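Local coordinates for protein exopolyphosphatase (Cytophaga hutchinsonii, PDB 3MDQ) that probably hydrolyses the terminal phosphate from chains of inorganic polyphosphate, as a phosphatase of the Ppx/GppA family, at residues 17-22 against 299-304; 6-11 against 76-81. One frame throughout, in Å; residues are numbered along the deposited sequence. Where two conformers were deposited one is given.

How the interactions relate
Two ways of building on a β-strand meet here, with centres about 7 Å apart. Interaction 2 sets strand 6-11 edge to edge with strand 76-81, and its chemistry is mostly that of main-chain hydrogen bonds. Interaction 1 lays helix 299-304 over a face of the same sheet, and there side chains do the work: aliphatic carbons, a salt bridge kept within the helix and a glycerol between the elements. Both are largely buried, although interaction 2 reaches the surface at His76. Strands 15-24 and 5-11 are neighbours, so the contacts share a sheet, and Val303 of the helix packs on Ile78 of the inner strand pair.

Interaction 1. Residues 17-22 against 299-304; sequences HLLITD and LKEGVL. With GOL (glycerol), chain J.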
loop_
_atom_site.group_PDB
_atom_site.type_symbol
_atom_site.label_atom_id
_atom_site.label_comp_id
_atom_site.label_asym_id
_atom_site.label_seq_id
_atom_site.Cartn_x
_atom_site.Cartn_y
_atom_site.Cartn_z
ATOM N N HIS A 17 4.869 8.846 1.102
ATOM C CA HIS A 17 3.801 9.698 0.559
ATOM C C HIS A 17 3.560 10.877 1.445
ATOM O O HIS A 17 3.610 10.763 2.688
ATOM C CB HIS A 17 2.490 8.909 0.464
ATOM C CG HIS A 17 2.569 7.739 -0.455
ATOM N ND1 HIS A 17 2.277 7.835 -1.800
ATOM C CD2 HIS A 17 2.955 6.459 -0.239
ATOM C CE1 HIS A 17 2.466 6.646 -2.367
ATOM N NE2 HIS A 17 2.872 5.797 -1.444
ATOM N N LEU A 18 3.227 12.010 0.826
ATOM C CA LEU A 18 2.855 13.224 1.504
ATOM C C LEU A 18 1.506 13.690 0.952
ATOM O O LEU A 18 1.373 13.918 -0.225
ATOM C CB LEU A 18 3.876 14.350 1.285
ATOM C CG LEU A 18 3.497 15.735 1.812
ATOM C CD1 LEU A 18 3.308 15.810 3.363
ATOM C CD2 LEU A 18 4.589 16.746 1.369
ATOM N N LEU A 19 0.534 13.817 1.844
ATOM C CA LEU A 19 -0.777 14.347 1.518
ATOM C C LEU A 19 -1.065 15.585 2.362
ATOM O O LEU A 19 -1.014 15.521 3.591
ATOM C CB LEU A 19 -1.846 13.307 1.811
ATOM C CG LEU A 19 -3.302 13.703 1.534
ATOM C CD1 LEU A 19 -3.543 13.836 0.060
ATOM C CD2 LEU A 19 -4.262 12.604 2.117
ATOM N N ILE A 20 -1.376 16.710 1.723
ATOM C CA ILE A 20 -1.752 17.914 2.417
ATOM C C ILE A 20 -3.142 18.293 1.953
ATOM O O ILE A 20 -3.384 18.358 0.743
ATOM C CB ILE A 20 -0.785 19.091 2.185
ATOM C CG1 ILE A 20 0.609 18.728 2.660
ATOM C CG2 ILE A 20 -1.309 20.370 2.943
ATOM C CD1 ILE A 20 1.737 19.750 2.307
ATOM N N THR A 21 -4.040 18.497 2.925
ATOM C CA THR A 21 -5.472 18.706 2.679
ATOM C C THR A 21 -5.930 19.968 3.386
ATOM O O THR A 21 -5.544 20.222 4.524
ATOM C CB THR A 21 -6.281 17.493 3.219
ATOM O OG1 THR A 21 -5.753 16.264 2.690
ATOM C CG2 THR A 21 -7.794 17.597 2.865
ATOM N N ASP A 22 -6.734 20.778 2.694
ATOM C CA ASP A 22 -7.370 21.941 3.312
ATOM C C ASP A 22 -8.788 21.481 3.600
ATOM O O ASP A 22 -9.363 20.697 2.860
ATOM C CB ASP A 22 -7.348 23.160 2.377
ATOM C CG ASP A 22 -7.327 24.500 3.134
ATOM O OD1 ASP A 22 -7.265 24.514 4.387
ATOM O OD2 ASP A 22 -7.370 25.556 2.467
ATOM N N LEU A 299 -3.616 4.152 3.180
ATOM C CA LEU A 299 -3.319 4.565 4.543
ATOM C C LEU A 299 -3.387 6.068 4.794
ATOM O O LEU A 299 -3.988 6.493 5.775
ATOM C CB LEU A 299 -1.936 4.042 4.992
ATOM C CG LEU A 299 -1.465 4.463 6.377
ATOM C CD1 LEU A 299 -2.378 3.914 7.453
ATOM C CD2 LEU A 299 -0.015 3.946 6.569
ATOM N N LYS A 300 -2.764 6.870 3.935
ATOM C CA LYS A 300 -2.675 8.307 4.210
ATOM C C LYS A 300 -4.068 8.960 4.277
ATOM O O LYS A 300 -4.336 9.800 5.138
ATOM C CB LYS A 300 -1.764 9.011 3.197
ATOM C CG LYS A 300 -2.246 9.054 1.767
ATOM C CD LYS A 300 -1.132 9.364 0.730
ATOM C CE LYS A 300 -1.687 9.528 -0.751
ATOM N NZ LYS A 300 -2.318 8.284 -1.165
ATOM N N GLU A 301 -4.953 8.531 3.382
ATOM C CA GLU A 301 -6.328 8.994 3.423
ATOM C C GLU A 301 -7.085 8.456 4.636
ATOM O O GLU A 301 -7.883 9.156 5.226
ATOM C CB GLU A 301 -7.101 8.673 2.157
ATOM C CG GLU A 301 -6.654 9.487 0.941
ATOM C CD GLU A 301 -5.465 8.948 0.199
ATOM O OE1 GLU A 301 -5.014 7.793 0.422
ATOM O OE2 GLU A 301 -4.941 9.725 -0.677
ATOM N N GLY A 302 -6.827 7.212 5.016
ATOM C CA GLY A 302 -7.433 6.711 6.222
ATOM C C GLY A 302 -7.039 7.456 7.462
ATOM O O GLY A 302 -7.858 7.654 8.355
ATOM N N VAL A 303 -5.775 7.852 7.535
ATOM C CA VAL A 303 -5.294 8.702 8.633
ATOM C C VAL A 303 -6.044 10.045 8.646
ATOM O O VAL A 303 -6.552 10.494 9.691
ATOM C CB VAL A 303 -3.760 8.876 8.553
ATOM C CG1 VAL A 303 -3.276 9.994 9.474
ATOM C CG2 VAL A 303 -3.049 7.552 8.854
ATOM N N LEU A 304 -6.103 10.700 7.478
ATOM C CA LEU A 304 -6.816 11.973 7.334
ATOM C C LEU A 304 -8.249 11.848 7.799
ATOM O O LEU A 304 -8.706 12.657 8.613
ATOM C CB LEU A 304 -6.760 12.443 5.890
ATOM C CG LEU A 304 -7.650 13.625 5.526
ATOM C CD1 LEU A 304 -7.232 14.909 6.243
ATOM C CD2 LEU A 304 -7.679 13.800 3.997
HETATM C C1 GOL J . -7.622 12.843 -1.202
HETATM O O1 GOL J . -6.416 12.061 -1.374
HETATM C C2 GOL J . -7.824 13.599 0.141
HETATM O O2 GOL J . -7.064 14.815 0.282
HETATM C C3 GOL J . -9.241 14.179 0.291
HETATM O O3 GOL J . -10.284 13.251 0.167
#
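His17 meets Lys300 through aliphatic carbon, its CB lying 3.7 Å from Lys300 CD; the nearest atoms of the His17 side chain and a bound sulfate, probably from the crystallisation liquor, are about 3 Å apart. With CG between the backbone N and the carbonyl carbon (chi1 67°) and an extended chain beyond, Lys300 lays its CD beside His17. A bend at the last torsion (chi4 -61°) turns NZ toward the Glu301 carboxylate for a salt bridge, Lys300 NZ to Glu301 OE2 3.0 Å, on the syn lone pair. Leu19 fills the middle of the contact. Its CD2 lies 4.1 Å from Lys300 CG and the same distance from Leu304 CD2, and its side chain crosses that of Glu301 at about a right angle. Helix 299-309 returns to the N-terminal sheet and packs against its face, consistent with the actin-like ATPase fold of this clan; the axes of segments 17-22 and 299-304 run at 35°. The Glu301 carboxylate has three kinds of partner: the ammonium, the backbone N of Ser298 at OE1, and glycerol O1, whose hydrogen bond to OE2 is weak at 2.8 Å. Replacing this glutamate by an alanine is likely to leave the Lys300 ammonium without this mate and the Ser298 N-H without this acceptor. Thr21, in one of two conformers, points tip to tip at Leu304, with OG1 3.4 Å from Leu304 CD2. That hydroxyl also shares a hydrogen bond with glycerol O2 at 3.1 Å, the glycerol, likewise probably from the liquor, also bonding to Tyr305, Thr30 and Tyr297.

Interaction 2. Residues 6-11 against 76-81; sequences IGVIDM and HVIATG
The imidazole of His76 presents its edge to Ile6, whose CG1 lies near the ring plane and 4.3 Å from His76 CB. At the far end of the pair the Asp10 carboxylate meets Thr80 through water: one molecule binds Asp10 OD1 at 2.6 Å and Thr80 OG1 at 2.9 Å. A second water, 2.8 Å from Thr80 OG1, also bonds to Ile9 O. With its OG1 between the backbone N and the carbonyl carbon (chi1 59°), Thr80 turns its hydroxyl toward strand 6-11, where it bonds to both waters. Between these ends the main chains are zipped in parallel register. Gly7 and Ile9 each use both N-H and C=O toward strand 76-81, and Met11, a selenomethionine, donates to Thr80 O. The first bond runs from Gly7 N to His76 O, 2.8 Å. Val8 and Ile78 lie side by side on the face packed by helix 299-309, CG2 to CG2 at 3.9 Å, whereas Ile9 and Ala79 meet on the other face, where helix 52-71 covers Ile9. Parallel pairing of the first strand with the fourth is part of the 3-2-1-4-5 sheet of the ribonuclease H-like fold shared by actin-like ATPases, and the Asp10 side chain, its nearest atom about 6 Å from a bound sulfate, lies near the end of the first strand, where members of this superfamily carry a phosphate-binding turn.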
loop_
_atom_site.group_PDB
_atom_site.type_symbol
_atom_site.label_atom_id
_atom_site.label_comp_id
_atom_site.label_asym_id
_atom_site.label_seq_id
_atom_site.Cartn_x
_atom_site.Cartn_y
_atom_site.Cartn_z
ATOM N N ILE A 6 -4.166 19.968 7.149
ATOM C CA ILE A 6 -3.640 18.736 7.735
ATOM C C ILE A 6 -2.622 18.160 6.781
ATOM O O ILE A 6 -2.869 18.084 5.590
ATOM C CB ILE A 6 -4.759 17.685 7.971
ATOM C CG1 ILE A 6 -5.745 18.217 9.020
ATOM C CG2 ILE A 6 -4.162 16.344 8.394
ATOM C CD1 ILE A 6 -6.986 17.355 9.181
ATOM N N GLY A 7 -1.483 17.748 7.304
ATOM C CA GLY A 7 -0.470 17.062 6.526
ATOM C C GLY A 7 -0.256 15.648 7.073
ATOM O O GLY A 7 -0.104 15.465 8.289
ATOM N N VAL A 8 -0.248 14.654 6.188
ATOM C CA VAL A 8 -0.044 13.265 6.547
ATOM C C VAL A 8 1.123 12.739 5.730
ATOM O O VAL A 8 1.159 12.918 4.515
ATOM C CB VAL A 8 -1.298 12.394 6.252
ATOM C CG1 VAL A 8 -1.032 10.940 6.621
ATOM C CG2 VAL A 8 -2.521 12.904 7.010
ATOM N N ILE A 9 2.066 12.075 6.409
ATOM C CA ILE A 9 3.192 11.384 5.775
ATOM C C ILE A 9 3.036 9.880 6.081
ATOM O O ILE A 9 2.883 9.483 7.234
ATOM C CB ILE A 9 4.566 11.877 6.269
ATOM C CG1 ILE A 9 4.758 13.346 5.920
ATOM C CG2 ILE A 9 5.706 10.979 5.699
ATOM C CD1 ILE A 9 5.923 14.049 6.645
ATOM N N ASP A 10 3.081 9.077 5.027
ATOM C CA ASP A 10 3.105 7.616 5.108
ATOM C C ASP A 10 4.516 7.215 4.772
ATOM O O ASP A 10 4.938 7.309 3.603
ATOM C CB ASP A 10 2.072 7.041 4.098
ATOM C CG ASP A 10 2.146 5.553 3.914
ATOM O OD1 ASP A 10 2.934 4.832 4.572
ATOM O OD2 ASP A 10 1.377 5.082 3.046
HETATM N N MSE A 11 5.232 6.703 5.769
HETATM C CA MSE A 11 6.619 6.213 5.551
HETATM C C MSE A 11 6.592 4.749 5.180
HETATM O O MSE A 11 6.895 3.899 5.995
HETATM C CB MSE A 11 7.478 6.403 6.793
HETATM C CG MSE A 11 7.688 7.837 7.113
HETATM SE SE MSE A 11 8.634 8.108 8.814
HETATM C CE MSE A 11 10.304 7.219 8.405
ATOM N N HIS A 76 -1.094 20.967 11.592
ATOM C CA HIS A 76 -1.373 19.614 12.059
ATOM C C HIS A 76 -0.660 18.584 11.153
ATOM O O HIS A 76 -1.120 18.342 10.047
ATOM C CB HIS A 76 -2.884 19.327 12.043
ATOM C CG HIS A 76 -3.721 20.372 12.717
ATOM N ND1 HIS A 76 -3.297 21.067 13.832
ATOM C CD2 HIS A 76 -4.967 20.829 12.437
ATOM C CE1 HIS A 76 -4.240 21.917 14.202
ATOM N NE2 HIS A 76 -5.267 21.786 13.378
ATOM N N VAL A 77 0.409 17.953 11.657
ATOM C CA VAL A 77 1.191 16.975 10.886
ATOM C C VAL A 77 1.189 15.643 11.616
ATOM O O VAL A 77 1.315 15.614 12.841
ATOM C CB VAL A 77 2.631 17.431 10.742
ATOM C CG1 VAL A 77 3.415 16.441 9.912
ATOM C CG2 VAL A 77 2.699 18.830 10.116
ATOM N N ILE A 78 1.027 14.547 10.874
ATOM C CA ILE A 78 1.205 13.223 11.432
ATOM C C ILE A 78 1.944 12.332 10.445
ATOM O O ILE A 78 1.535 12.210 9.278
ATOM C CB ILE A 78 -0.107 12.567 11.828
ATOM C CG1 ILE A 78 0.178 11.187 12.430
ATOM C CG2 ILE A 78 -1.057 12.511 10.654
ATOM C CD1 ILE A 78 -1.038 10.462 12.850
ATOM N N ALA A 79 3.001 11.689 10.938
ATOM C CA ALA A 79 3.885 10.857 10.115
ATOM C C ALA A 79 3.847 9.459 10.703
ATOM O O ALA A 79 4.154 9.295 11.878
ATOM C CB ALA A 79 5.327 11.401 10.140
ATOM N N THR A 80 3.359 8.482 9.940
ATOM C CA THR A 80 3.226 7.141 10.450
ATOM C C THR A 80 4.406 6.324 9.923
ATOM O O THR A 80 4.891 6.533 8.824
ATOM C CB THR A 80 1.911 6.474 10.018
ATOM O OG1 THR A 80 1.852 6.435 8.585
ATOM C CG2 THR A 80 0.682 7.223 10.580
ATOM N N GLY A 81 4.907 5.440 10.748
ATOM C CA GLY A 81 5.894 4.446 10.334
ATOM C C GLY A 81 5.236 3.071 10.391
ATOM O O GLY A 81 4.633 2.720 11.401
HETATM O O HOH W 1 0.114 7.759 6.834
HETATM O O HOH W 2 3.536 4.556 7.106
#